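Long-range contacts in tonb-dependent siderophore receptor (Acinetobacter baumannii, PDB 5FP1), which probably binds iron-loaded siderophores at the outer membrane as the first step of iron uptake, and may recognise ferric enterobactin with micromolar affinity: residues N269-K275 and T289-S295; S327-Q333 and E354-T360; S95-G100 and S136-S141. One frame throughout, in Å; residues are numbered along the deposited sequence.

Contact 1 (N269-K275 and T289-S295); sequences NHIGTIK and TAMYAKS. With C8E ((hydroxyethyloxy)tri(ethyloxy)octane), chain J.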
# COMPACT_ATOMS: atom_id res chain seq x y z
N ASN A 269 -8.62 8.43 -11.19
CA ASN A 269 -7.99 9.27 -10.19
C ASN A 269 -7.38 10.52 -10.81
O ASN A 269 -6.67 10.42 -11.81
CB ASN A 269 -6.94 8.48 -9.44
CG ASN A 269 -7.57 7.54 -8.42
OD1 ASN A 269 -7.92 7.94 -7.30
ND2 ASN A 269 -7.82 6.32 -8.85
N HIS A 270 -7.66 11.65 -10.17
CA HIS A 270 -7.09 12.94 -10.55
C HIS A 270 -6.50 13.55 -9.31
O HIS A 270 -7.14 13.53 -8.24
CB HIS A 270 -8.19 13.90 -11.03
CG HIS A 270 -8.97 13.42 -12.20
ND1 HIS A 270 -8.76 13.92 -13.48
CD2 HIS A 270 -9.99 12.53 -12.31
CE1 HIS A 270 -9.61 13.34 -14.31
NE2 HIS A 270 -10.35 12.48 -13.63
N ILE A 271 -5.29 14.10 -9.42
CA ILE A 271 -4.72 14.87 -8.31
C ILE A 271 -4.11 16.18 -8.88
O ILE A 271 -3.32 16.14 -9.82
CB ILE A 271 -3.57 14.11 -7.59
CG1 ILE A 271 -4.01 12.71 -7.13
CG2 ILE A 271 -3.06 14.93 -6.38
CD1 ILE A 271 -2.89 11.86 -6.55
N GLY A 272 -4.47 17.30 -8.27
CA GLY A 272 -3.93 18.62 -8.63
C GLY A 272 -3.25 19.21 -7.41
O GLY A 272 -3.83 19.23 -6.32
N THR A 273 -2.01 19.67 -7.57
CA THR A 273 -1.21 20.18 -6.45
C THR A 273 -0.59 21.54 -6.79
O THR A 273 -0.06 21.72 -7.88
CB THR A 273 -0.09 19.20 -6.11
OG1 THR A 273 -0.65 17.90 -5.87
CG2 THR A 273 0.65 19.63 -4.89
N ILE A 274 -0.65 22.46 -5.83
CA ILE A 274 0.07 23.72 -5.89
C ILE A 274 0.99 23.85 -4.67
O ILE A 274 0.51 23.91 -3.55
CB ILE A 274 -0.88 24.93 -5.90
CG1 ILE A 274 -1.89 24.81 -7.04
CG2 ILE A 274 -0.05 26.21 -6.08
CD1 ILE A 274 -3.10 25.70 -6.87
N LYS A 275 2.29 23.89 -4.91
CA LYS A 275 3.26 24.01 -3.85
C LYS A 275 4.04 25.31 -4.01
O LYS A 275 4.66 25.54 -5.05
CB LYS A 275 4.22 22.85 -3.88
CG LYS A 275 5.25 22.90 -2.79
CD LYS A 275 5.87 21.53 -2.64
CE LYS A 275 7.36 21.59 -2.43
NZ LYS A 275 7.97 20.41 -3.09
N THR A 289 1.51 23.68 0.68
CA THR A 289 1.12 22.73 -0.34
C THR A 289 -0.40 22.56 -0.27
O THR A 289 -0.97 22.27 0.78
CB THR A 289 1.83 21.38 -0.15
OG1 THR A 289 3.24 21.58 0.01
CG2 THR A 289 1.58 20.44 -1.35
N ALA A 290 -1.06 22.81 -1.39
CA ALA A 290 -2.50 22.61 -1.51
C ALA A 290 -2.71 21.46 -2.51
O ALA A 290 -2.10 21.48 -3.59
CB ALA A 290 -3.17 23.90 -1.99
N MET A 291 -3.51 20.46 -2.14
CA MET A 291 -3.76 19.27 -2.99
C MET A 291 -5.25 19.00 -3.08
O MET A 291 -5.96 19.02 -2.09
CB MET A 291 -3.04 18.00 -2.51
CG MET A 291 -3.64 16.65 -3.05
SD MET A 291 -2.42 15.36 -2.73
CE MET A 291 -3.46 13.93 -2.82
N TYR A 292 -5.70 18.77 -4.30
CA TYR A 292 -7.09 18.52 -4.60
C TYR A 292 -7.11 17.12 -5.24
O TYR A 292 -6.39 16.88 -6.20
CB TYR A 292 -7.60 19.56 -5.60
CG TYR A 292 -7.49 21.03 -5.14
CD1 TYR A 292 -6.29 21.75 -5.26
CD2 TYR A 292 -8.60 21.69 -4.59
CE1 TYR A 292 -6.19 23.06 -4.84
CE2 TYR A 292 -8.50 23.00 -4.16
CZ TYR A 292 -7.30 23.68 -4.30
OH TYR A 292 -7.22 24.97 -3.88
N ALA A 293 -7.90 16.20 -4.71
CA ALA A 293 -7.92 14.85 -5.27
C ALA A 293 -9.34 14.41 -5.56
O ALA A 293 -10.25 14.66 -4.78
CB ALA A 293 -7.25 13.85 -4.33
N LYS A 294 -9.51 13.73 -6.68
CA LYS A 294 -10.80 13.14 -7.02
C LYS A 294 -10.53 11.67 -7.30
O LYS A 294 -9.59 11.33 -8.02
CB LYS A 294 -11.41 13.83 -8.24
CG LYS A 294 -12.65 13.11 -8.77
CD LYS A 294 -13.82 14.04 -8.91
CE LYS A 294 -15.08 13.31 -9.32
NZ LYS A 294 -16.19 13.78 -8.46
N SER A 295 -11.31 10.78 -6.69
CA SER A 295 -11.03 9.36 -6.80
C SER A 295 -12.34 8.60 -6.96
O SER A 295 -13.23 8.70 -6.09
CB SER A 295 -10.27 8.86 -5.56
OG SER A 295 -9.89 7.50 -5.71
C1 C8E J . -15.20 18.45 -0.02
C2 C8E J . -13.71 18.48 -0.27
C3 C8E J . -13.39 18.93 -1.69
C4 C8E J . -13.20 20.44 -1.77
C5 C8E J . -12.97 20.92 -3.20
C6 C8E J . -11.77 20.21 -3.82
C7 C8E J . -12.18 18.91 -4.51
C8 C8E J . -11.15 18.50 -5.55
O9 C8E J . -11.84 18.10 -6.74
C10 C8E J . -11.02 17.44 -7.71
C11 C8E J . -9.65 18.10 -7.89
O12 C8E J . -8.98 17.59 -9.06
O HOH W 1 -6.81 10.44 -6.51
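M291 reaches across the strand pair to I271, and its side chain can be followed atom by atom. CB rises from the sheet on the face it shares with T273, 4.1 Å from T273 OG1. With CG anti to the backbone N (chi1 160°) and the chain extended beyond it, the thioether is carried along the sheet toward the I271 branch methyl. CG comes near I271 CG2 first. SD then passes the same methyl, and the tip CE also lies 3.7 Å from I271 CG2, so one methyl is flanked by three consecutive atoms. Further along this face T273 CG2 meets T289 CG2 at 3.7 Å.

The backbones form an antiparallel ladder, with H270-K294, G272-Y292 and I274-A290 as hydrogen-bonded pairs. They belong to the hairpin of strands 264-279 and 284-304 in the transmembrane beta-barrel of a TonB-dependent receptor. The face bearing I271, T273 and M291 looks inward: M291 and I271 also touch N103 of the plug.

At the far end of that face N269 OD1 takes two donors. S295 OG gives its proton to N269 OD1 at 2.6 Å, approaching 26° out of the carbonyl plane, while a water donates to N269 OD1 at 2.8 Å and makes a longer bond to K294 O. S295 OG is hydrogen-bonded to T105 OG1 as well.

On the reverse face Y292 turns a ring edge to the partner strand, CD1 lying 3.7 Å from G272 O. Its CD2 edge meets C6 of a C8E detergent molecule, whose C11 sits 3.4 Å from Y292 CB.

Contact 2 (S327-Q333 and E354-T360); sequences SETFTDQ and EYSKQKT. With C8E ((hydroxyethyloxy)tri(ethyloxy)octane), chain J.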
# COMPACT_ATOMS: atom_id res chain seq x y z
N SER A 327 -15.10 10.08 -4.46
CA SER A 327 -14.53 10.85 -3.38
C SER A 327 -13.81 12.10 -3.88
O SER A 327 -13.11 12.06 -4.89
CB SER A 327 -13.55 9.97 -2.61
OG SER A 327 -12.84 10.74 -1.64
N GLU A 328 -13.92 13.18 -3.12
CA GLU A 328 -13.13 14.40 -3.34
C GLU A 328 -12.47 14.83 -2.05
O GLU A 328 -13.11 14.83 -0.99
CB GLU A 328 -14.04 15.55 -3.86
CG GLU A 328 -14.67 15.17 -5.18
CD GLU A 328 -15.45 16.31 -5.86
OE1 GLU A 328 -15.55 17.42 -5.30
OE2 GLU A 328 -15.96 16.06 -6.97
N THR A 329 -11.20 15.19 -2.15
CA THR A 329 -10.45 15.57 -0.95
C THR A 329 -9.67 16.86 -1.22
O THR A 329 -9.09 17.03 -2.28
CB THR A 329 -9.42 14.48 -0.56
OG1 THR A 329 -10.08 13.20 -0.48
CG2 THR A 329 -8.78 14.82 0.77
N PHE A 330 -9.66 17.76 -0.25
CA PHE A 330 -8.78 18.92 -0.27
C PHE A 330 -7.89 18.86 0.96
O PHE A 330 -8.38 18.66 2.07
CB PHE A 330 -9.57 20.23 -0.21
CG PHE A 330 -8.68 21.46 -0.02
CD1 PHE A 330 -7.83 21.88 -1.03
CD2 PHE A 330 -8.66 22.13 1.18
CE1 PHE A 330 -6.99 22.97 -0.85
CE2 PHE A 330 -7.83 23.22 1.37
CZ PHE A 330 -6.98 23.62 0.36
N THR A 331 -6.59 19.07 0.74
CA THR A 331 -5.64 19.12 1.84
C THR A 331 -4.75 20.36 1.67
O THR A 331 -4.32 20.66 0.56
CB THR A 331 -4.76 17.85 1.86
OG1 THR A 331 -5.60 16.69 1.90
CG2 THR A 331 -3.82 17.83 3.07
N ASP A 332 -4.48 21.04 2.77
CA ASP A 332 -3.46 22.10 2.77
C ASP A 332 -2.49 21.84 3.92
O ASP A 332 -2.92 21.65 5.06
CB ASP A 332 -4.09 23.46 2.91
CG ASP A 332 -3.10 24.58 2.61
OD1 ASP A 332 -2.16 24.78 3.42
OD2 ASP A 332 -3.22 25.18 1.52
N GLN A 333 -1.20 21.82 3.61
CA GLN A 333 -0.13 21.71 4.63
C GLN A 333 0.75 22.95 4.56
O GLN A 333 1.26 23.31 3.50
CB GLN A 333 0.79 20.53 4.34
CG GLN A 333 0.13 19.18 4.39
CD GLN A 333 1.11 18.06 4.08
OE1 GLN A 333 2.08 18.26 3.35
NE2 GLN A 333 0.83 16.87 4.59
N GLU A 354 -1.91 21.49 9.36
CA GLU A 354 -2.56 20.85 8.23
C GLU A 354 -4.06 20.91 8.38
O GLU A 354 -4.59 20.85 9.51
CB GLU A 354 -2.06 19.41 8.10
CG GLU A 354 -2.69 18.70 6.91
CD GLU A 354 -2.11 17.31 6.64
OE1 GLU A 354 -0.90 17.09 6.85
OE2 GLU A 354 -2.88 16.45 6.19
N TYR A 355 -4.76 21.03 7.26
CA TYR A 355 -6.20 20.94 7.22
C TYR A 355 -6.57 19.99 6.08
O TYR A 355 -6.01 20.07 5.02
CB TYR A 355 -6.82 22.30 6.94
CG TYR A 355 -8.30 22.21 6.67
CD1 TYR A 355 -9.20 22.07 7.70
CD2 TYR A 355 -8.79 22.20 5.37
CE1 TYR A 355 -10.55 21.95 7.46
CE2 TYR A 355 -10.14 22.08 5.12
CZ TYR A 355 -11.01 21.97 6.17
OH TYR A 355 -12.37 21.84 5.94
N SER A 356 -7.55 19.13 6.28
CA SER A 356 -8.11 18.39 5.14
C SER A 356 -9.57 18.12 5.30
O SER A 356 -10.09 18.00 6.41
CB SER A 356 -7.41 17.05 4.91
OG SER A 356 -7.54 16.24 6.03
N LYS A 357 -10.25 18.00 4.17
CA LYS A 357 -11.64 17.64 4.19
C LYS A 357 -11.93 16.74 3.01
O LYS A 357 -11.56 17.03 1.87
CB LYS A 357 -12.54 18.88 4.16
CG LYS A 357 -14.00 18.51 4.34
CD LYS A 357 -14.91 19.74 4.24
CE LYS A 357 -16.32 19.38 4.63
NZ LYS A 357 -17.11 20.63 4.85
N GLN A 358 -12.59 15.63 3.31
CA GLN A 358 -12.89 14.62 2.31
C GLN A 358 -14.37 14.32 2.34
O GLN A 358 -14.95 14.15 3.40
CB GLN A 358 -12.13 13.34 2.61
CG GLN A 358 -12.31 12.29 1.55
CD GLN A 358 -11.55 10.98 1.84
OE1 GLN A 358 -10.83 10.82 2.86
NE2 GLN A 358 -11.75 10.03 0.96
N LYS A 359 -14.97 14.21 1.16
CA LYS A 359 -16.37 13.83 1.03
C LYS A 359 -16.50 12.70 0.02
O LYS A 359 -15.95 12.76 -1.09
CB LYS A 359 -17.25 15.00 0.57
CG LYS A 359 -17.24 16.18 1.54
CD LYS A 359 -18.36 17.20 1.28
CE LYS A 359 -19.74 16.69 1.74
NZ LYS A 359 -20.03 16.91 3.20
N THR A 360 -17.25 11.68 0.41
CA THR A 360 -17.37 10.43 -0.38
C THR A 360 -18.82 10.04 -0.46
O THR A 360 -19.52 10.05 0.56
CB THR A 360 -16.60 9.26 0.30
OG1 THR A 360 -15.21 9.59 0.35
CG2 THR A 360 -16.74 7.93 -0.49
C1 C8E J . -15.20 18.45 -0.02
C2 C8E J . -13.71 18.48 -0.27
C3 C8E J . -13.39 18.93 -1.69
C4 C8E J . -13.20 20.44 -1.77
C5 C8E J . -12.97 20.92 -3.20
C6 C8E J . -11.77 20.21 -3.82
C7 C8E J . -12.18 18.91 -4.51
C8 C8E J . -11.15 18.50 -5.55
O9 C8E J . -11.84 18.10 -6.74
C10 C8E J . -11.02 17.44 -7.71
C11 C8E J . -9.65 18.10 -7.89
O12 C8E J . -8.98 17.59 -9.06
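Q333 NE2 is gripped by two acceptors: E354 OE1 across the strands, at 2.9 Å, and G100 O of the plug. The two side chains run alongside each other in the same direction, but their flat ends are twisted, amide against carboxylate, by 55°. Q333 NE2 meets E354 OE1 from above the carboxylate plane, 58° out of it. The other carboxylate oxygen, E354 OE2, lies 3.5 Å from T331 CG2.

At the opposite end of the same face Q358 NE2 donates to S327 OG at 2.9 Å, nearly in its own amide plane. Q358 is fully extended, CG anti to the backbone N (chi1 -175°), which lays CG beside T329 on the way: Q358 CG is only 3.1 Å from T329 OG1.

The other face mixes the aromatic rings of F330 and Y355 with charged side chains. F330 and Y355 cross at about a right angle, meeting edge to edge with F330 CD2 4.2 Å from Y355 CD2. A C8E tail lies beside F330 and K359, its C4 4.0 Å from F330 CB and its C1 3.4 Å from K359 CG. Six backbone hydrogen bonds join the strands in strict antiparallel register. A polar inner face toward the plug and an outer face that here carries a bound detergent molecule characterise a hairpin in the wall of a TonB-dependent receptor barrel.

Contact 3 (S95-G100 and S136-S141); sequences SMYIDG and SINMIS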
# COMPACT_ATOMS: atom_id res chain seq x y z
N SER A 95 -3.47 4.88 5.48
CA SER A 95 -2.24 5.67 5.75
C SER A 95 -1.28 5.59 4.56
O SER A 95 -0.08 5.33 4.70
CB SER A 95 -1.56 5.22 7.05
OG SER A 95 -2.49 5.35 8.12
N MET A 96 -1.83 5.81 3.37
CA MET A 96 -1.02 5.85 2.15
C MET A 96 -0.96 7.29 1.64
O MET A 96 -1.99 7.97 1.52
CB MET A 96 -1.62 4.93 1.09
CG MET A 96 -1.89 3.53 1.61
SD MET A 96 -2.43 2.39 0.34
CE MET A 96 -1.03 2.45 -0.76
N TYR A 97 0.26 7.72 1.34
CA TYR A 97 0.62 9.10 1.09
C TYR A 97 1.22 9.27 -0.31
O TYR A 97 1.88 8.37 -0.86
CB TYR A 97 1.64 9.58 2.18
CG TYR A 97 1.03 9.73 3.54
CD1 TYR A 97 0.81 8.60 4.36
CD2 TYR A 97 0.65 10.97 4.03
CE1 TYR A 97 0.17 8.72 5.59
CE2 TYR A 97 0.04 11.10 5.26
CZ TYR A 97 -0.19 9.98 6.05
OH TYR A 97 -0.83 10.12 7.27
N ILE A 98 0.95 10.42 -0.90
CA ILE A 98 1.58 10.84 -2.15
C ILE A 98 2.30 12.16 -1.85
O ILE A 98 1.67 13.16 -1.48
CB ILE A 98 0.54 10.98 -3.28
CG1 ILE A 98 1.21 11.53 -4.55
CG2 ILE A 98 -0.59 11.91 -2.90
CD1 ILE A 98 1.78 10.44 -5.42
N ASP A 99 3.62 12.14 -1.96
CA ASP A 99 4.46 13.28 -1.56
C ASP A 99 4.03 13.86 -0.23
O ASP A 99 3.88 15.08 -0.07
CB ASP A 99 4.48 14.35 -2.67
CG ASP A 99 5.01 13.79 -3.96
OD1 ASP A 99 6.19 13.38 -3.97
OD2 ASP A 99 4.24 13.65 -4.94
N GLY A 100 3.81 12.99 0.74
CA GLY A 100 3.55 13.45 2.11
C GLY A 100 2.14 13.89 2.42
O GLY A 100 1.85 14.32 3.53
N SER A 136 3.78 3.34 7.41
CA SER A 136 3.04 4.01 6.33
C SER A 136 3.90 4.06 5.08
O SER A 136 5.14 3.94 5.15
CB SER A 136 2.66 5.43 6.72
OG SER A 136 3.81 6.19 7.01
N ILE A 137 3.24 4.26 3.95
CA ILE A 137 3.87 4.27 2.65
C ILE A 137 3.69 5.63 2.03
O ILE A 137 2.59 6.19 2.04
CB ILE A 137 3.22 3.20 1.77
CG1 ILE A 137 3.58 1.82 2.35
CG2 ILE A 137 3.68 3.35 0.33
CD1 ILE A 137 2.73 0.70 1.82
N ASN A 138 4.77 6.15 1.46
CA ASN A 138 4.76 7.48 0.86
C ASN A 138 5.38 7.38 -0.52
O ASN A 138 6.56 7.00 -0.66
CB ASN A 138 5.56 8.45 1.75
CG ASN A 138 5.49 9.89 1.26
OD1 ASN A 138 4.64 10.26 0.42
ND2 ASN A 138 6.43 10.71 1.74
N MET A 139 4.58 7.60 -1.55
CA MET A 139 5.07 7.52 -2.92
C MET A 139 5.54 8.92 -3.35
O MET A 139 4.81 9.90 -3.23
CB MET A 139 3.98 6.94 -3.84
CG MET A 139 3.68 5.45 -3.52
SD MET A 139 2.25 4.98 -4.48
CE MET A 139 3.07 4.59 -5.99
N ILE A 140 6.78 9.00 -3.83
CA ILE A 140 7.43 10.27 -4.17
C ILE A 140 7.32 10.43 -5.68
O ILE A 140 7.72 9.56 -6.41
CB ILE A 140 8.93 10.25 -3.82
CG1 ILE A 140 9.15 9.85 -2.36
CG2 ILE A 140 9.61 11.58 -4.13
CD1 ILE A 140 8.44 10.71 -1.36
N SER A 141 6.74 11.54 -6.13
CA SER A 141 6.40 11.72 -7.54
C SER A 141 7.56 12.34 -8.29
O SER A 141 8.33 13.13 -7.74
CB SER A 141 5.21 12.66 -7.68
OG SER A 141 4.10 12.20 -6.97
O HOH W 2 7.86 14.71 -5.72
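Y97 and N138 pair at the tight centre of two parallel strands. Y97 lends both backbone groups to the other strand: Y97 N donates to I137 O, and Y97 O accepts from M139 N, each at 2.9 Å. Next to them N138, with CG anti to the backbone N (chi1 -175°), sends its amide oxygen across, and N138 OD1 receives G100 N at 2.9 Å. That bond holds the turn at D99 and G100, whose positive phi values (44° and 81°) fit a type I' turn leading back into strand 101-102.

Where the strands begin, the pairing is looser. S95 O stands 3.6 Å from I137 N, and the serines meet through carbon, S95 CB to S136 CB at 4.2 Å. The D99 end is the one exposed to solvent, yet it is firmly bonded: D99 offers its syn lone pair on OD1 to S141 N at 2.9 Å, and a water donates to both D99 OD1 and S141 O. I98 CD1 packs alongside, 3.3 Å from S141 OG.

Within the mixed sheet of the plug domain, strand 135-141 lies between strands 96-98 and 114-121. The face bearing I137 and M139 is backed by P85 and I87, by V117 and V114, and by L60 of helix 60-63.

Overall arrangement
Contacts 1 and 2 are consecutive hairpins of the barrel wall, their centres about 9 Å apart, joined where strand 284-304 runs beside 315-341. There M291 N probably hydrogen-bonds T331 O, and on the outer face K294 NZ forms a salt bridge with E328 OE2 at 2.7 Å, while the rings of Y292 and F330 meet. One C8E molecule touches both contacts on that membrane side. Contact 3 belongs to the plug, its centre about 13 Å from that of contact 1 and about 15 Å from that of contact 2. The end of strand 96-98 and the turn after it both reach the inner wall: I98 CG2 packs 3.5 Å from M291 CE, and the probable hydrogen bond from Q333 ties contact 2 to that turn.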